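Superkiller protein 7 (PDB 4ZKE) binds GTP through a translational-GTPase-like fold and probably helps couple the Ski complex to the cytoplasmic exosome in mRNA decay. Local coordinates at residues D27-K32 against L178-L183; S306-S311 against V350-D355. All coordinates share one frame; numbering follows the deposited sequence.

Interaction 1. Residues D27-K32 against L178-L183; sequences DTNAGK and LNKADL. With GTP (guanosine-5'-triphosphate), chain C.
K180 and N179 grip the carbonyl oxygens of N29 and A30, a polar contact within the nucleotide pocket that joins the P-loop of the GTP-binding domain to its NKxD guanine-recognition motif (N179 to D182). K180 has a chain that runs extended beyond CG over one face of the guanine, with CG 3.7 Å from C6 of GTP. This course carries NZ past the base to N29 O at 2.7 Å, nearly in line with that C=O (163° at the oxygen). NZ also donates to the ribose O4' of GTP and forms a salt bridge with D137, so three oxygens hold the ammonium. N179 turns ND2 onto a lone pair of A30 O, 3.0 Å away. A water accepts from the same ND2 (2.7 Å) and donates to G31 O, adding a water-mediated link from N179 to the P-loop. On the far side of the motif, D182 reads the base: OD1 takes GTP N1 and OD2 takes GTP N2, each at 2.9 Å. At the end of the P-loop segment, K32 N and K32 NZ both donate to GTP O2B, NZ at 2.7 Å. The P-loop joins strand 18-25 to helix 32-42, and N179 ends strand 174-179. Strand 131-137 lies between these two strands in the sheet, its V135 touching A30, K32 and N179.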
loop_
_atom_site.group_PDB
_atom_site.type_symbol
_atom_site.label_atom_id
_atom_site.label_comp_id
_atom_site.label_asym_id
_atom_site.label_seq_id
_atom_site.Cartn_x
_atom_site.Cartn_y
_atom_site.Cartn_z
ATOM N N ASP A 27 12.195 8.494 -0.510
ATOM C CA ASP A 27 12.261 9.618 -1.440
ATOM C C ASP A 27 12.548 9.146 -2.857
ATOM O O ASP A 27 12.926 7.994 -3.071
ATOM C CB ASP A 27 13.343 10.610 -1.015
ATOM C CG ASP A 27 13.127 11.152 0.376
ATOM O OD1 ASP A 27 11.989 11.059 0.881
ATOM O OD2 ASP A 27 14.097 11.674 0.964
ATOM N N THR A 28 12.378 10.042 -3.824
ATOM C CA THR A 28 12.756 9.746 -5.196
ATOM C C THR A 28 14.262 9.517 -5.255
ATOM O O THR A 28 15.007 10.059 -4.432
ATOM C CB THR A 28 12.359 10.883 -6.167
ATOM O OG1 THR A 28 12.584 10.465 -7.518
ATOM C CG2 THR A 28 13.161 12.155 -5.890
ATOM N N ASN A 29 14.695 8.698 -6.211
ATOM C CA ASN A 29 16.114 8.425 -6.427
ATOM C C ASN A 29 16.739 7.582 -5.311
ATOM O O ASN A 29 17.955 7.416 -5.259
ATOM C CB ASN A 29 16.879 9.744 -6.574
ATOM C CG ASN A 29 18.196 9.577 -7.296
ATOM O OD1 ASN A 29 18.232 9.171 -8.457
ATOM N ND2 ASN A 29 19.291 9.903 -6.617
ATOM N N ALA A 30 15.907 7.040 -4.427
ATOM C CA ALA A 30 16.400 6.233 -3.311
ATOM C C ALA A 30 16.921 4.874 -3.782
ATOM O O ALA A 30 17.857 4.326 -3.195
ATOM C CB ALA A 30 15.304 6.046 -2.274
ATOM N N GLY A 31 16.309 4.340 -4.836
ATOM C CA GLY A 31 16.717 3.067 -5.408
ATOM C C GLY A 31 15.711 1.960 -5.156
ATOM O O GLY A 31 16.044 0.779 -5.243
ATOM N N LYS A 32 14.474 2.339 -4.853
ATOM C CA LYS A 32 13.426 1.371 -4.551
ATOM C C LYS A 32 13.136 0.447 -5.733
ATOM O O LYS A 32 13.139 -0.774 -5.592
ATOM C CB LYS A 32 12.145 2.095 -4.135
ATOM C CG LYS A 32 12.327 3.000 -2.932
ATOM C CD LYS A 32 11.018 3.621 -2.489
ATOM C CE LYS A 32 10.476 4.619 -3.496
ATOM N NZ LYS A 32 11.371 5.792 -3.665
ATOM N N LEU A 178 19.859 0.790 4.086
ATOM C CA LEU A 178 20.884 1.790 3.843
ATOM C C LEU A 178 21.501 1.528 2.470
ATOM O O LEU A 178 22.491 0.806 2.346
ATOM C CB LEU A 178 21.931 1.742 4.956
ATOM C CG LEU A 178 21.390 1.980 6.372
ATOM C CD1 LEU A 178 22.523 1.974 7.384
ATOM C CD2 LEU A 178 20.601 3.278 6.472
ATOM N N ASN A 179 20.896 2.122 1.447
ATOM C CA ASN A 179 21.153 1.750 0.057
ATOM C C ASN A 179 22.276 2.558 -0.602
ATOM O O ASN A 179 22.738 3.566 -0.057
ATOM C CB ASN A 179 19.857 1.907 -0.754
ATOM C CG ASN A 179 19.879 1.137 -2.065
ATOM O OD1 ASN A 179 20.615 0.163 -2.222
ATOM N ND2 ASN A 179 19.066 1.579 -3.018
ATOM N N LYS A 180 22.699 2.098 -1.779
ATOM C CA LYS A 180 23.764 2.734 -2.552
ATOM C C LYS A 180 25.067 2.773 -1.764
ATOM O O LYS A 180 25.841 3.724 -1.872
ATOM C CB LYS A 180 23.367 4.151 -2.975
ATOM C CG LYS A 180 22.034 4.238 -3.692
ATOM C CD LYS A 180 21.976 5.450 -4.606
ATOM C CE LYS A 180 20.570 5.713 -5.094
ATOM N NZ LYS A 180 20.500 6.953 -5.910
ATOM N N ALA A 181 25.305 1.729 -0.978
ATOM C CA ALA A 181 26.523 1.629 -0.185
ATOM C C ALA A 181 27.763 1.581 -1.078
ATOM O O ALA A 181 28.864 1.918 -0.641
ATOM C CB ALA A 181 26.468 0.403 0.713
ATOM N N ASP A 182 27.579 1.167 -2.330
ATOM C CA ASP A 182 28.680 1.102 -3.289
ATOM C C ASP A 182 29.213 2.493 -3.638
ATOM O O ASP A 182 30.408 2.662 -3.877
ATOM C CB ASP A 182 28.236 0.384 -4.567
ATOM C CG ASP A 182 27.070 1.071 -5.246
ATOM O OD1 ASP A 182 26.024 1.260 -4.590
ATOM O OD2 ASP A 182 27.199 1.427 -6.435
ATOM N N LEU A 183 28.329 3.487 -3.657
ATOM C CA LEU A 183 28.722 4.848 -4.004
ATOM C C LEU A 183 29.527 5.520 -2.896
ATOM O O LEU A 183 29.986 6.650 -3.057
ATOM C CB LEU A 183 27.490 5.697 -4.322
ATOM C CG LEU A 183 26.739 5.375 -5.615
ATOM C CD1 LEU A 183 25.535 6.294 -5.754
ATOM C CD2 LEU A 183 27.645 5.502 -6.830
HETATM P PG GTP C . 11.460 6.898 -7.518
HETATM O O1G GTP C . 10.705 5.889 -8.345
HETATM O O2G GTP C . 11.367 8.246 -8.192
HETATM O O3G GTP C . 10.888 6.999 -6.123
HETATM O O3B GTP C . 13.013 6.478 -7.439
HETATM P PB GTP C . 13.447 5.072 -6.794
HETATM O O1B GTP C . 12.544 3.982 -7.326
HETATM O O2B GTP C . 13.399 5.114 -5.286
HETATM O O3A GTP C . 14.961 4.817 -7.288
HETATM P PA GTP C . 15.383 4.308 -8.761
HETATM O O1A GTP C . 15.288 2.806 -8.805
HETATM O O2A GTP C . 14.573 4.950 -9.863
HETATM O "O5'" GTP C . 16.928 4.744 -8.879
HETATM C "C5'" GTP C . 17.336 6.096 -8.895
HETATM C "C4'" GTP C . 18.725 6.170 -9.520
HETATM O "O4'" GTP C . 19.656 5.639 -8.599
HETATM C "C3'" GTP C . 18.838 5.356 -10.796
HETATM O "O3'" GTP C . 19.502 6.108 -11.783
HETATM C "C2'" GTP C . 19.672 4.150 -10.426
HETATM O "O2'" GTP C . 20.534 3.780 -11.478
HETATM C "C1'" GTP C . 20.428 4.610 -9.188
HETATM N N9 GTP C . 20.601 3.528 -8.208
HETATM C C8 GTP C . 19.626 2.777 -7.607
HETATM N N7 GTP C . 20.223 1.905 -6.760
HETATM C C5 GTP C . 21.561 2.104 -6.803
HETATM C C6 GTP C . 22.633 1.501 -6.148
HETATM O O6 GTP C . 22.454 0.590 -5.338
HETATM N N1 GTP C . 23.912 1.932 -6.419
HETATM C C2 GTP C . 24.127 2.950 -7.323
HETATM N N2 GTP C . 25.361 3.367 -7.581
HETATM N N3 GTP C . 23.064 3.541 -7.965
HETATM C C4 GTP C . 21.806 3.123 -7.712
HETATM O O HOH W 1 18.895 0.261 -5.409
#

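Interaction 2. Residues S306-S311 against V350-D355; sequences SGYIQS and VGLNPD
Y308 and L352 meet as a non-hydrogen-bonded pair in a short two-stranded antiparallel ladder, strand 308-310 against strand 350-352, whose directions lie 164° apart. The side chain of Y308 makes its contact at the root. CB sits 3.4 Å from G351 O and 3.5 Å from L352 CD2, with V350 CG1 farther off at 4.4 Å. With chi1 at 60°, CG stands between the backbone N and the carbonyl carbon and the ring departs from the opposite strand, leaving CB to make the contact. From CG to OH the ring heads off from strand 350-352, so the hydroxyl takes no part in the pairing; the side chain also touches I9 of helix 9-14.

I309 and G351 form the hydrogen-bonded pair at the centre. I309 N donates to G351 O at 3.1 Å, while G351 N returns a straighter bond (169° at the hydrogen) to I309 O at 2.7 Å. Each carbonyl takes a CA-H...O contact as well: Y308 CA lies 3.3 Å from G351 O, and V350 CA reaches I309 O. L352 N lies within hydrogen-bonding distance of D355 OD2, beyond the cis bond before P354, but the position of that carboxylate is less sure.

V350 and L352, on the same face as Y308, pack against F12 of helix 9-14, whereas I309 points to the other face, toward V330 and M333 of strand 325-335. The chemistry is thus divided: reciprocal backbone bonds join the strands, and apolar side chains attach each face to its surroundings.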
loop_
_atom_site.group_PDB
_atom_site.type_symbol
_atom_site.label_atom_id
_atom_site.label_comp_id
_atom_site.label_asym_id
_atom_site.label_seq_id
_atom_site.Cartn_x
_atom_site.Cartn_y
_atom_site.Cartn_z
ATOM N N SER A 306 -11.498 -8.424 3.201
ATOM C CA SER A 306 -11.901 -9.417 4.188
ATOM C C SER A 306 -12.832 -10.442 3.562
ATOM O O SER A 306 -13.363 -10.225 2.473
ATOM C CB SER A 306 -12.591 -8.747 5.377
ATOM O OG SER A 306 -13.880 -8.285 5.016
ATOM N N GLY A 307 -13.025 -11.556 4.259
ATOM C CA GLY A 307 -13.951 -12.587 3.826
ATOM C C GLY A 307 -13.550 -13.262 2.530
ATOM O O GLY A 307 -12.363 -13.370 2.208
ATOM N N TYR A 308 -14.551 -13.717 1.783
ATOM C CA TYR A 308 -14.315 -14.423 0.531
ATOM C C TYR A 308 -15.434 -14.175 -0.473
ATOM O O TYR A 308 -16.556 -13.824 -0.103
ATOM C CB TYR A 308 -14.162 -15.925 0.788
ATOM C CG TYR A 308 -15.368 -16.581 1.421
ATOM C CD1 TYR A 308 -15.460 -16.719 2.801
ATOM C CD2 TYR A 308 -16.410 -17.071 0.643
ATOM C CE1 TYR A 308 -16.554 -17.320 3.387
ATOM C CE2 TYR A 308 -17.512 -17.673 1.222
ATOM C CZ TYR A 308 -17.576 -17.796 2.594
ATOM O OH TYR A 308 -18.669 -18.395 3.178
ATOM N N ILE A 309 -15.103 -14.355 -1.748
ATOM C CA ILE A 309 -16.055 -14.207 -2.842
ATOM C C ILE A 309 -15.862 -15.367 -3.811
ATOM O O ILE A 309 -14.731 -15.738 -4.134
ATOM C CB ILE A 309 -15.879 -12.846 -3.579
ATOM C CG1 ILE A 309 -16.833 -12.723 -4.774
ATOM C CG2 ILE A 309 -14.444 -12.660 -4.051
ATOM C CD1 ILE A 309 -18.284 -12.581 -4.386
ATOM N N GLN A 310 -16.970 -15.952 -4.254
ATOM C CA GLN A 310 -16.920 -17.011 -5.254
ATOM C C GLN A 310 -17.809 -16.677 -6.445
ATOM O O GLN A 310 -18.779 -15.927 -6.325
ATOM C CB GLN A 310 -17.319 -18.363 -4.646
ATOM C CG GLN A 310 -18.522 -18.333 -3.718
ATOM C CD GLN A 310 -18.730 -19.660 -3.000
ATOM O OE1 GLN A 310 -18.292 -20.708 -3.473
ATOM N NE2 GLN A 310 -19.390 -19.614 -1.849
ATOM N N SER A 311 -17.455 -17.234 -7.596
ATOM C CA SER A 311 -18.170 -16.967 -8.835
ATOM C C SER A 311 -19.642 -17.341 -8.707
ATOM O O SER A 311 -19.988 -18.315 -8.038
ATOM C CB SER A 311 -17.526 -17.733 -9.990
ATOM O OG SER A 311 -18.194 -17.468 -11.211
ATOM N N VAL A 350 -12.732 -19.162 -6.145
ATOM C CA VAL A 350 -12.792 -18.457 -4.870
ATOM C C VAL A 350 -11.684 -17.419 -4.736
ATOM O O VAL A 350 -10.529 -17.682 -5.069
ATOM C CB VAL A 350 -12.682 -19.436 -3.687
ATOM C CG1 VAL A 350 -12.941 -18.718 -2.374
ATOM C CG2 VAL A 350 -13.653 -20.599 -3.862
ATOM N N GLY A 351 -12.048 -16.243 -4.236
ATOM C CA GLY A 351 -11.086 -15.207 -3.909
ATOM C C GLY A 351 -11.016 -15.040 -2.406
ATOM O O GLY A 351 -12.043 -15.076 -1.729
ATOM N N LEU A 352 -9.806 -14.863 -1.883
ATOM C CA LEU A 352 -9.601 -14.754 -0.442
ATOM C C LEU A 352 -8.729 -13.558 -0.081
ATOM O O LEU A 352 -7.852 -13.165 -0.844
ATOM C CB LEU A 352 -8.965 -16.038 0.096
ATOM C CG LEU A 352 -9.799 -17.311 -0.071
ATOM C CD1 LEU A 352 -8.961 -18.556 0.163
ATOM C CD2 LEU A 352 -10.971 -17.282 0.883
ATOM N N ASN A 353 -8.986 -12.979 1.086
ATOM C CA ASN A 353 -8.110 -11.960 1.656
ATOM C C ASN A 353 -6.663 -12.485 1.691
ATOM O O ASN A 353 -6.431 -13.595 2.172
ATOM C CB ASN A 353 -8.612 -11.592 3.063
ATOM C CG ASN A 353 -7.816 -10.475 3.712
ATOM O OD1 ASN A 353 -6.984 -9.830 3.078
ATOM N ND2 ASN A 353 -8.082 -10.234 4.991
ATOM N N PRO A 354 -5.684 -11.715 1.163
ATOM C CA PRO A 354 -5.699 -10.421 0.478
ATOM C C PRO A 354 -5.473 -10.532 -1.031
ATOM O O PRO A 354 -4.719 -9.733 -1.591
ATOM C CB PRO A 354 -4.526 -9.698 1.136
ATOM C CG PRO A 354 -3.502 -10.796 1.258
ATOM C CD PRO A 354 -4.291 -12.098 1.471
ATOM N N ASP A 355 -6.090 -11.517 -1.677
ATOM C CA ASP A 355 -5.923 -11.700 -3.115
ATOM C C ASP A 355 -6.355 -10.461 -3.889
ATOM O O ASP A 355 -7.292 -9.765 -3.496
ATOM C CB ASP A 355 -6.730 -12.903 -3.613
ATOM C CG ASP A 355 -6.273 -14.215 -3.002
ATOM O OD1 ASP A 355 -5.115 -14.298 -2.540
ATOM O OD2 ASP A 355 -7.079 -15.169 -2.986
#

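From the N terminus, helix 9-14 comes first and later covers one face of interaction 2, so the start of the chain reaches domain II. Interaction 1 then opens at the P-loop and closes at 178-183, spanning 145 residues of the GTP-binding domain. Interaction 2 follows in series, without nesting or crossing: 306-311 continues the path of strand 295-306, and 350-355 leads into strand 356-364, the barrel neighbour of 295-306 in domain II, closing a loop of 38 residues. The two centres are 37 Å apart, on opposite sides of the chain's centre. One contact joins parts of the nucleotide pocket; the other extends a pair of barrel strands.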